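Side-chain contact in quinone oxidoreductase (Thermus thermophilus, PDB 1IZ0), which binds NADPH and probably uses it to reduce quinones, as a member of the medium-chain dehydrogenase/reductase superfamily: residues L37-A40 against D41-R45. Residues are numbered along the deposited sequence; the frame is centred on the assembly and turned at random.
Sequences LNFA and DHLMR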
# COMPACT_ATOMS: atom_id res chain seq x y z
N LEU A 37 -3.46 -0.53 -8.54
CA LEU A 37 -3.77 -1.91 -8.18
C LEU A 37 -2.96 -2.36 -6.97
O LEU A 37 -1.84 -1.91 -6.74
CB LEU A 37 -3.50 -2.84 -9.36
CG LEU A 37 -4.33 -2.56 -10.62
CD1 LEU A 37 -4.08 -3.65 -11.65
CD2 LEU A 37 -5.81 -2.51 -10.26
N ASN A 38 -3.56 -3.26 -6.19
CA ASN A 38 -2.93 -3.77 -4.98
C ASN A 38 -2.97 -5.30 -4.96
O ASN A 38 -3.82 -5.91 -5.60
CB ASN A 38 -3.67 -3.25 -3.75
CG ASN A 38 -3.74 -1.74 -3.73
OD1 ASN A 38 -2.78 -1.07 -3.35
ND2 ASN A 38 -4.89 -1.19 -4.14
N PHE A 39 -2.05 -5.91 -4.23
CA PHE A 39 -2.05 -7.37 -4.15
C PHE A 39 -3.43 -7.77 -3.65
O PHE A 39 -3.98 -8.81 -4.05
CB PHE A 39 -0.96 -7.85 -3.19
CG PHE A 39 -0.78 -9.34 -3.18
CD1 PHE A 39 -1.17 -10.10 -2.09
CD2 PHE A 39 -0.24 -9.99 -4.30
CE1 PHE A 39 -1.03 -11.50 -2.10
CE2 PHE A 39 -0.10 -11.38 -4.33
CZ PHE A 39 -0.50 -12.13 -3.22
N ALA A 40 -4.00 -6.93 -2.80
CA ALA A 40 -5.33 -7.17 -2.24
C ALA A 40 -6.36 -7.38 -3.35
O ALA A 40 -7.28 -8.18 -3.19
CB ALA A 40 -5.74 -5.99 -1.36
N ASP A 41 -6.20 -6.66 -4.45
CA ASP A 41 -7.13 -6.79 -5.58
C ASP A 41 -6.98 -8.19 -6.17
O ASP A 41 -7.96 -8.81 -6.57
CB ASP A 41 -6.84 -5.74 -6.66
CG ASP A 41 -7.14 -4.33 -6.20
OD1 ASP A 41 -8.28 -4.07 -5.76
OD2 ASP A 41 -6.24 -3.47 -6.28
N HIS A 42 -5.75 -8.68 -6.22
CA HIS A 42 -5.51 -10.01 -6.76
C HIS A 42 -6.14 -11.08 -5.87
O HIS A 42 -6.75 -12.02 -6.37
CB HIS A 42 -4.01 -10.28 -6.89
CG HIS A 42 -3.68 -11.71 -7.18
ND1 HIS A 42 -3.32 -12.61 -6.19
CD2 HIS A 42 -3.66 -12.41 -8.34
CE1 HIS A 42 -3.10 -13.79 -6.73
NE2 HIS A 42 -3.30 -13.70 -8.03
N LEU A 43 -6.02 -10.91 -4.55
CA LEU A 43 -6.59 -11.88 -3.62
C LEU A 43 -8.11 -11.87 -3.64
O LEU A 43 -8.76 -12.89 -3.43
CB LEU A 43 -6.10 -11.60 -2.19
CG LEU A 43 -4.61 -11.84 -1.96
CD1 LEU A 43 -4.26 -11.56 -0.50
CD2 LEU A 43 -4.26 -13.28 -2.32
N MSE A 44 -8.69 -10.70 -3.88
CA MSE A 44 -10.14 -10.58 -3.91
C MSE A 44 -10.75 -11.28 -5.12
O MSE A 44 -11.89 -11.71 -5.06
CB MSE A 44 -10.54 -9.10 -3.90
CG MSE A 44 -11.14 -8.67 -2.58
SE MSE A 44 -11.22 -6.76 -2.38
CE MSE A 44 -12.42 -6.35 -3.85
N ARG A 45 -9.98 -11.39 -6.20
CA ARG A 45 -10.46 -12.08 -7.40
C ARG A 45 -10.50 -13.58 -7.14
O ARG A 45 -11.22 -14.31 -7.82
CB ARG A 45 -9.53 -11.82 -8.59
CG ARG A 45 -9.66 -10.47 -9.21
CD ARG A 45 -8.72 -10.33 -10.39
NE ARG A 45 -8.98 -11.30 -11.45
CZ ARG A 45 -8.51 -11.19 -12.69
NH1 ARG A 45 -7.77 -10.13 -13.01
NH2 ARG A 45 -8.78 -12.11 -13.61
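Half of a capping box joins Asn-38 and Asp-41 at the start of helix 39-46, where strand 27-37 of the GroES-like domain passes into the helix. Asp-41, the third residue of the helix, turns its carboxylate back to the N-cap residue: OD2 accepts the backbone N-H of Asn-38 (N to OD2 2.7 Å) on its anti side, the donor lying 18° out of the carboxylate plane. The reciprocal half is missing, since the Asn-38 side chain makes no capping bond. Its ND2 adds a weak bond to the same OD2 of Asp-41 (3.4 Å), while OD1 takes Lys-297 and ND2 also reaches Glu-62 weakly. The backbone N of Asp-41 is instead hydrogen-bonded to O of Asn-38 (2.7 Å). Regular helical bonding follows, Leu-43 N to Phe-39 O at 3.0 Å and Met-44 N to Ala-40 O at 3.0 Å.

On another side of this turn the Phe-39 ring sits beside His-42 and Leu-43. Its CG is anti to the backbone N (chi1 -173°), which sets the ring beside its own carbonyl carbon, on the side of these two residues. Phe-39 CE1 comes against Leu-43 CG at 3.6 Å, and Leu-43 CD1 and CD2 lie on the CD1 and CZ sides of that contact. The His-42 imidazole runs alongside, its plane 32° from that of the phenyl; His-42 ND1 is 3.9 Å from Phe-39 CE2. Buried here, ND1 has no polar partner in the model. Phe-39 is an NADPH-binding residue in another structure of this protein. Asp-41 fixes the start of the helix that carries it, while Leu-43 and His-42 limit where its ring can lie, consistent with a defined position beside the cofactor site.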